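Local structure of uncharacterized protein (Xanthomonas campestris pv. campestris, 3HIU) at residues E92-V97 / A150-F155; A27-I32 / R40-H45. The protein is of unknown function but belongs to a ferritin-like family of all-helical proteins and forms a two-chain assembly in the crystal. One frame throughout, in Å; residues are numbered along the deposited sequence.

Contact 1: E92-V97 / A150-F155; sequences EVTKGV and AIVVAF
Ile151 and Val97 reach toward each other across this contact and meet tip to tip. CD1 of Ile151 lies 4.0 Å from CG2 of Val97. CG1 of Ile151 stands anti to the carbonyl carbon (chi1 -64°), and the extended chain beyond it carries CD1 to the neighbouring helix. Leu38 of helix 36-62 packs on both residues. Thr94 also gives up much surface here. CA of Thr94 and CA of Val152, 5.9 Å apart, are the nearest pair of CA atoms across the segments. The two side chains cross obliquely, with OG1 of Thr94 4.1 Å from CG2 of Val152. OG1 stands there because it is anti to the backbone N (chi1 169°). Phe155 closes the other end of the patch. CG1 of Val93 comes obliquely to its ring, 4.3 Å from CD1 of Phe155. Tyr35, from the loop that follows the first helix, touches Val93, Ile151 and Phe155. No hydrogen bond joins the two segments; methyl groups, the Thr94 hydroxyl and the Phe155 ring meet by van der Waals contact. The second subunit lies close by: its Trp10 packs on Thr94 and makes a cation-pi contact with Lys95, and its Val116 packs on Val152. The segments run in roughly opposite directions and belong to helix 94-120 and helix 124-159, the last two helices of the chain. Such apolar pairing of antiparallel helices is characteristic of the four-helix bundle of ferritin-like proteins. Here it lies toward one end of the bundle, beside the subunit interface.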
ATOM      1  N   GLU B  92       1.282  17.204   4.653  1.00 37.82           N
ATOM      2  CA  GLU B  92       0.599  16.494   3.570  1.00 47.81           C
ATOM      3  C   GLU B  92       1.525  15.881   2.511  1.00 50.03           C
ATOM      4  O   GLU B  92       1.139  14.929   1.833  1.00 42.46           O
ATOM      5  CB  GLU B  92      -0.478  17.372   2.915  1.00 56.74           C
ATOM      6  CG  GLU B  92      -0.001  18.184   1.718  1.00 66.30           C
ATOM      7  CD  GLU B  92       0.292  19.628   2.064  1.00 78.17           C
ATOM      8  OE1 GLU B  92      -0.151  20.077   3.143  1.00 82.80           O
ATOM      9  OE2 GLU B  92       0.962  20.314   1.258  1.00 80.86           O
ATOM     10  N   VAL B  93       2.741  16.414   2.382  1.00 58.76           N
ATOM     11  CA  VAL B  93       3.685  15.935   1.366  1.00 60.41           C
ATOM     12  C   VAL B  93       4.488  14.690   1.787  1.00 52.91           C
ATOM     13  O   VAL B  93       4.693  13.790   0.972  1.00 47.67           O
ATOM     14  CB  VAL B  93       4.656  17.046   0.911  1.00 69.54           C
ATOM     15  CG1 VAL B  93       5.838  17.153   1.872  1.00 75.25           C
ATOM     16  CG2 VAL B  93       5.145  16.779  -0.512  1.00 66.83           C
ATOM     17  N   THR B  94       4.944  14.645   3.040  1.00 47.56           N
ATOM     18  CA  THR B  94       5.630  13.464   3.564  1.00 42.08           C
ATOM     19  C   THR B  94       4.674  12.280   3.547  1.00 44.07           C
ATOM     20  O   THR B  94       5.037  11.159   3.188  1.00 44.99           O
ATOM     21  CB  THR B  94       6.155  13.684   5.011  1.00 37.27           C
ATOM     22  OG1 THR B  94       6.572  12.435   5.566  1.00 38.39           O
ATOM     23  CG2 THR B  94       5.075  14.243   5.902  1.00 32.73           C
ATOM     24  N   LYS B  95       3.433  12.546   3.924  1.00 43.20           N
ATOM     25  CA  LYS B  95       2.451  11.492   4.058  1.00 44.96           C
ATOM     26  C   LYS B  95       1.811  11.168   2.721  1.00 40.08           C
ATOM     27  O   LYS B  95       1.167  10.141   2.578  1.00 40.02           O
ATOM     28  CB  LYS B  95       1.398  11.882   5.094  1.00 54.35           C
ATOM     29  CG  LYS B  95       1.977  12.089   6.496  1.00 59.77           C
ATOM     30  CD  LYS B  95       2.984  10.993   6.843  1.00 63.22           C
ATOM     31  CE  LYS B  95       3.320  10.981   8.328  1.00 66.57           C
ATOM     32  NZ  LYS B  95       4.270   9.885   8.675  1.00 65.60           N
ATOM     33  N   GLY B  96       1.992  12.046   1.741  1.00 36.57           N
ATOM     34  CA  GLY B  96       1.512  11.784   0.395  1.00 29.09           C
ATOM     35  C   GLY B  96       2.445  10.808  -0.284  1.00 25.50           C
ATOM     36  O   GLY B  96       2.023   9.917  -1.017  1.00 28.74           O
ATOM     37  N   VAL B  97       3.734  10.974  -0.022  1.00 30.17           N
ATOM     38  CA  VAL B  97       4.733  10.044  -0.524  1.00 33.88           C
ATOM     39  C   VAL B  97       4.553   8.661   0.118  1.00 37.11           C
ATOM     40  O   VAL B  97       4.923   7.641  -0.467  1.00 42.10           O
ATOM     41  CB  VAL B  97       6.150  10.591  -0.292  1.00 30.56           C
ATOM     42  CG1 VAL B  97       7.202   9.615  -0.804  1.00 24.38           C
ATOM     43  CG2 VAL B  97       6.295  11.959  -0.962  1.00 26.33           C
ATOM     44  N   ALA B 150      15.123  11.690   1.398  1.00 36.17           N
ATOM     45  CA  ALA B 150      15.529  13.091   1.196  1.00 34.93           C
ATOM     46  C   ALA B 150      14.351  14.027   1.415  1.00 39.53           C
ATOM     47  O   ALA B 150      14.492  15.090   2.029  1.00 39.97           O
ATOM     48  CB  ALA B 150      16.104  13.303  -0.206  1.00 30.14           C
ATOM     49  N   ILE B 151      13.184  13.612   0.915  1.00 40.07           N
ATOM     50  CA  ILE B 151      11.962  14.402   1.026  1.00 31.48           C
ATOM     51  C   ILE B 151      11.580  14.603   2.477  1.00 37.99           C
ATOM     52  O   ILE B 151      11.173  15.696   2.870  1.00 43.84           O
ATOM     53  CB  ILE B 151      10.800  13.746   0.322  1.00 31.00           C
ATOM     54  CG1 ILE B 151      11.083  13.662  -1.181  1.00 30.11           C
ATOM     55  CG2 ILE B 151       9.538  14.545   0.592  1.00 33.83           C
ATOM     56  CD1 ILE B 151      10.076  12.832  -1.964  1.00 24.74           C
ATOM     57  N   VAL B 152      11.717  13.544   3.271  1.00 34.31           N
ATOM     58  CA  VAL B 152      11.444  13.617   4.704  1.00 35.35           C
ATOM     59  C   VAL B 152      12.397  14.586   5.416  1.00 37.21           C
ATOM     60  O   VAL B 152      11.970  15.482   6.156  1.00 37.33           O
ATOM     61  CB  VAL B 152      11.540  12.232   5.359  1.00 30.31           C
ATOM     62  CG1 VAL B 152      11.460  12.363   6.867  1.00 33.70           C
ATOM     63  CG2 VAL B 152      10.430  11.337   4.847  1.00 28.05           C
ATOM     64  N   VAL B 153      13.690  14.402   5.178  1.00 33.72           N
ATOM     65  CA  VAL B 153      14.713  15.206   5.811  1.00 36.89           C
ATOM     66  C   VAL B 153      14.537  16.679   5.478  1.00 42.20           C
ATOM     67  O   VAL B 153      14.451  17.522   6.371  1.00 42.40           O
ATOM     68  CB  VAL B 153      16.087  14.747   5.365  1.00 33.66           C
ATOM     69  CG1 VAL B 153      17.141  15.745   5.801  1.00 35.89           C
ATOM     70  CG2 VAL B 153      16.358  13.361   5.933  1.00 32.04           C
ATOM     71  N   ALA B 154      14.473  16.982   4.188  1.00 44.44           N
ATOM     72  CA  ALA B 154      14.292  18.359   3.750  1.00 45.01           C
ATOM     73  C   ALA B 154      13.059  18.955   4.403  1.00 44.15           C
ATOM     74  O   ALA B 154      13.041  20.129   4.762  1.00 46.53           O
ATOM     75  CB  ALA B 154      14.184  18.434   2.242  1.00 44.96           C
ATOM     76  N   PHE B 155      12.023  18.142   4.559  1.00 41.51           N
ATOM     77  CA  PHE B 155      10.820  18.632   5.204  1.00 43.27           C
ATOM     78  C   PHE B 155      11.155  19.063   6.627  1.00 41.97           C
ATOM     79  O   PHE B 155      10.776  20.158   7.081  1.00 37.73           O
ATOM     80  CB  PHE B 155       9.728  17.560   5.239  1.00 40.15           C
ATOM     81  CG  PHE B 155       8.552  17.955   6.073  1.00 40.79           C
ATOM     82  CD1 PHE B 155       7.493  18.645   5.512  1.00 38.34           C
ATOM     83  CD2 PHE B 155       8.528  17.684   7.434  1.00 42.51           C
ATOM     84  CE1 PHE B 155       6.423  19.038   6.290  1.00 40.57           C
ATOM     85  CE2 PHE B 155       7.462  18.073   8.216  1.00 39.70           C
ATOM     86  CZ  PHE B 155       6.408  18.753   7.645  1.00 38.92           C
TER

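Contact 2: A27-I32 / R40-H45; sequences AMASRI and RRIEQH. With EDO (1,2-ethanediol), chain N.
OE1 of Glu43 accepts a hydrogen bond from O1 of 1,2-ethanediol at 2.8 Å. The diol is probably a remnant of the crystallisation liquor. It is also bonded to NZ of Lys39, and so links two side chains of helix 36-62. CG of Glu43 is anti to the carbonyl carbon (chi1 -84°), and the chain is extended beyond it. This carries the carboxylate outward from the helix to the diol, while the methylene part stays beside the neighbouring segment. There CG of Glu43 lies 4.4 Å from CB of Ala29. CB of Ala29 points toward segment 40-45 and touches both Ile42 and Glu43. This methyl meets CG2 of Ile42 at 4.2 Å from CB of Ala29. The CG2 branch of Ile42 is anti to the backbone N, beside the carbonyl carbon. The small alanine goes with a close backbone approach, 6.1 Å between CA of Ala29 and CA of Ile42. Ile42 is buried, with Met25 of helix 2-28 and Met140 of helix 124-159 against it. No hydrogen bond crosses between the segments. One turn further along helix 36-62, His45 is hydrogen-bonded to Glu48 through ND1 and to Glu137 of helix 124-159 through NE2. Methyl and methylene groups join the end of helix 2-28 and the residues just after it to helix 36-62. The chemistry of the contact divides by depth. Inside, Ala29 and Ile42 meet as an apolar pair. At the exposed edge the Glu43 carboxylate faces outward and binds the diol, so its charge is kept away from the apolar touch.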
ATOM      1  N   ALA B  27      -3.622  15.158  -8.078  1.00 61.55           N
ATOM      2  CA  ALA B  27      -3.888  16.036  -6.945  1.00 56.01           C
ATOM      3  C   ALA B  27      -2.717  16.115  -5.965  1.00 50.94           C
ATOM      4  O   ALA B  27      -2.621  17.070  -5.197  1.00 55.11           O
ATOM      5  CB  ALA B  27      -5.156  15.609  -6.224  1.00 57.17           C
HETATM    6  N   MSE B  28      -1.834  15.119  -5.977  1.00 42.39           N
HETATM    7  CA  MSE B  28      -0.644  15.192  -5.136  1.00 42.74           C
HETATM    8  C   MSE B  28       0.362  16.096  -5.833  1.00 51.18           C
HETATM    9  O   MSE B  28       1.151  16.788  -5.186  1.00 52.10           O
HETATM   10  CB  MSE B  28      -0.033  13.815  -4.898  1.00 36.74           C
HETATM   11  CG  MSE B  28       0.652  13.666  -3.544  1.00 39.50           C
HETATM   12 SE   MSE B  28      -0.556  13.290  -2.030  1.00238.53          SE
HETATM   13  CE  MSE B  28      -1.221  15.078  -1.632  1.00 79.88           C
ATOM     14  N   ALA B  29       0.313  16.087  -7.161  1.00 51.94           N
ATOM     15  CA  ALA B  29       1.157  16.947  -7.979  1.00 50.59           C
ATOM     16  C   ALA B  29       0.889  18.424  -7.697  1.00 56.97           C
ATOM     17  O   ALA B  29       1.813  19.240  -7.704  1.00 59.67           O
ATOM     18  CB  ALA B  29       0.947  16.642  -9.450  1.00 45.68           C
ATOM     19  N   SER B  30      -0.375  18.758  -7.439  1.00 59.55           N
ATOM     20  CA  SER B  30      -0.782  20.145  -7.190  1.00 63.78           C
ATOM     21  C   SER B  30      -0.230  20.771  -5.899  1.00 69.37           C
ATOM     22  O   SER B  30      -0.129  21.997  -5.796  1.00 71.73           O
ATOM     23  CB  SER B  30      -2.309  20.266  -7.208  1.00 59.67           C
ATOM     24  OG  SER B  30      -2.794  20.330  -8.537  1.00 59.72           O
ATOM     25  N   ARG B  31       0.131  19.939  -4.926  1.00 66.98           N
ATOM     26  CA  ARG B  31       0.535  20.431  -3.610  1.00 63.16           C
ATOM     27  C   ARG B  31       2.036  20.609  -3.455  1.00 56.00           C
ATOM     28  O   ARG B  31       2.489  21.120  -2.439  1.00 57.86           O
ATOM     29  CB  ARG B  31       0.052  19.476  -2.522  1.00 70.87           C
ATOM     30  CG  ARG B  31      -1.453  19.346  -2.406  1.00 81.24           C
ATOM     31  CD  ARG B  31      -1.799  18.190  -1.484  1.00 90.11           C
ATOM     32  NE  ARG B  31      -3.089  18.361  -0.824  1.00 98.43           N
ATOM     33  CZ  ARG B  31      -3.278  19.117   0.253  1.00104.29           C
ATOM     34  NH1 ARG B  31      -2.263  19.783   0.787  1.00104.81           N
ATOM     35  NH2 ARG B  31      -4.485  19.217   0.793  1.00107.12           N
ATOM     36  N   ILE B  32       2.807  20.174  -4.450  1.00 51.82           N
ATOM     37  CA  ILE B  32       4.266  20.174  -4.337  1.00 45.82           C
ATOM     38  C   ILE B  32       4.915  21.510  -4.699  1.00 45.44           C
ATOM     39  O   ILE B  32       4.799  21.986  -5.833  1.00 45.17           O
ATOM     40  CB  ILE B  32       4.909  19.075  -5.185  1.00 39.97           C
ATOM     41  CG1 ILE B  32       4.496  17.689  -4.676  1.00 38.87           C
ATOM     42  CG2 ILE B  32       6.427  19.233  -5.179  1.00 42.83           C
ATOM     43  CD1 ILE B  32       4.922  16.525  -5.589  1.00 34.14           C
ATOM     44  N   ARG B  40       7.765  16.388 -10.764  1.00 40.11           N
ATOM     45  CA  ARG B  40       8.073  15.989 -12.129  1.00 41.87           C
ATOM     46  C   ARG B  40       7.686  14.517 -12.339  1.00 44.65           C
ATOM     47  O   ARG B  40       7.139  14.148 -13.383  1.00 46.53           O
ATOM     48  CB  ARG B  40       9.571  16.180 -12.406  1.00 51.80           C
ATOM     49  CG  ARG B  40       9.960  16.193 -13.879  1.00 63.53           C
ATOM     50  CD  ARG B  40      11.274  15.436 -14.153  1.00 70.17           C
ATOM     51  NE  ARG B  40      12.460  16.079 -13.587  1.00 73.68           N
ATOM     52  CZ  ARG B  40      13.696  15.874 -14.034  1.00 75.98           C
ATOM     53  NH1 ARG B  40      13.902  15.056 -15.061  1.00 75.73           N
ATOM     54  NH2 ARG B  40      14.725  16.495 -13.468  1.00 77.91           N
ATOM     55  N   ARG B  41       7.966  13.679 -11.341  1.00 39.50           N
ATOM     56  CA  ARG B  41       7.716  12.246 -11.464  1.00 41.03           C
ATOM     57  C   ARG B  41       6.216  11.929 -11.502  1.00 33.69           C
ATOM     58  O   ARG B  41       5.728  11.226 -12.385  1.00 34.56           O
ATOM     59  CB  ARG B  41       8.398  11.472 -10.328  1.00 44.44           C
ATOM     60  CG  ARG B  41       8.820  10.058 -10.737  1.00 47.28           C
ATOM     61  CD  ARG B  41       8.176   9.674 -12.068  1.00 50.98           C
ATOM     62  NE  ARG B  41       8.153   8.236 -12.329  1.00 55.02           N
ATOM     63  CZ  ARG B  41       7.312   7.648 -13.177  1.00 53.58           C
ATOM     64  NH1 ARG B  41       6.419   8.367 -13.843  1.00 56.44           N
ATOM     65  NH2 ARG B  41       7.356   6.339 -13.357  1.00 50.97           N
ATOM     66  N   ILE B  42       5.485  12.451 -10.534  1.00 32.95           N
ATOM     67  CA  ILE B  42       4.066  12.183 -10.452  1.00 31.75           C
ATOM     68  C   ILE B  42       3.343  12.600 -11.739  1.00 36.22           C
ATOM     69  O   ILE B  42       2.470  11.879 -12.229  1.00 38.34           O
ATOM     70  CB  ILE B  42       3.472  12.876  -9.233  1.00 29.63           C
ATOM     71  CG1 ILE B  42       4.180  12.381  -7.977  1.00 28.45           C
ATOM     72  CG2 ILE B  42       1.988  12.608  -9.146  1.00 32.20           C
ATOM     73  CD1 ILE B  42       3.864  10.940  -7.652  1.00 32.12           C
ATOM     74  N   GLU B  43       3.720  13.753 -12.291  1.00 34.75           N
ATOM     75  CA  GLU B  43       3.131  14.250 -13.546  1.00 34.13           C
ATOM     76  C   GLU B  43       3.259  13.219 -14.671  1.00 33.60           C
ATOM     77  O   GLU B  43       2.296  12.928 -15.381  1.00 32.22           O
ATOM     78  CB  GLU B  43       3.770  15.590 -13.965  1.00 31.42           C
ATOM     79  CG  GLU B  43       3.159  16.824 -13.290  1.00 37.28           C
ATOM     80  CD  GLU B  43       4.060  18.077 -13.313  1.00 47.68           C
ATOM     81  OE1 GLU B  43       5.048  18.143 -14.085  1.00 41.56           O
ATOM     82  OE2 GLU B  43       3.762  19.013 -12.542  1.00 57.81           O
ATOM     83  N   GLN B  44       4.459  12.665 -14.809  1.00 37.77           N
ATOM     84  CA  GLN B  44       4.740  11.620 -15.785  1.00 43.03           C
ATOM     85  C   GLN B  44       3.898  10.377 -15.546  1.00 39.35           C
ATOM     86  O   GLN B  44       3.545   9.670 -16.494  1.00 33.76           O
ATOM     87  CB  GLN B  44       6.219  11.248 -15.729  1.00 53.85           C
ATOM     88  CG  GLN B  44       6.605  10.045 -16.574  1.00 61.38           C
ATOM     89  CD  GLN B  44       8.061   9.665 -16.383  1.00 68.95           C
ATOM     90  OE1 GLN B  44       8.812  10.370 -15.704  1.00 69.06           O
ATOM     91  NE2 GLN B  44       8.468   8.548 -16.977  1.00 72.80           N
ATOM     92  N   HIS B  45       3.587  10.096 -14.283  1.00 42.56           N
ATOM     93  CA  HIS B  45       2.789   8.913 -13.966  1.00 45.32           C
ATOM     94  C   HIS B  45       1.285   9.153 -14.105  1.00 41.83           C
ATOM     95  O   HIS B  45       0.516   8.205 -14.289  1.00 37.54           O
ATOM     96  CB  HIS B  45       3.131   8.344 -12.584  1.00 46.46           C
ATOM     97  CG  HIS B  45       2.732   6.907 -12.406  1.00 44.74           C
ATOM     98  ND1 HIS B  45       2.817   5.979 -13.421  1.00 43.00           N
ATOM     99  CD2 HIS B  45       2.266   6.236 -11.326  1.00 45.70           C
ATOM    100  CE1 HIS B  45       2.411   4.803 -12.980  1.00 47.39           C
ATOM    101  NE2 HIS B  45       2.069   4.932 -11.710  1.00 49.13           N
TER
HETATM  102  C1  EDO N 172       5.503  21.488 -12.576  1.00 48.77           C
HETATM  103  O1  EDO N 172       6.047  20.770 -13.692  1.00 53.71           O
HETATM  104  C2  EDO N 172       6.108  22.877 -12.477  1.00 42.20           C
HETATM  105  O2  EDO N 172       6.269  23.161 -11.092  1.00 45.43           O

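Overall arrangement
Contact 2 joins the end of the first helix and the residues after it to the second helix, and contact 1 joins the last two helices. They follow in series along the sequence and lie on the same side of the chain's centre, their centres 13 Å apart. They also touch directly. OE1 of Glu92 forms a salt bridge with NH1 of Arg31 at 3.2 Å. SE of Met28, a selenomethionine, packs on CA of Gly96 at 3.5 Å, so the two contacts adjoin. The sodium ion, bound at Thr49 and Gln52, lies about 10 Å from the side chain of Ile42 in contact 2. Contact 1 instead borders the second subunit.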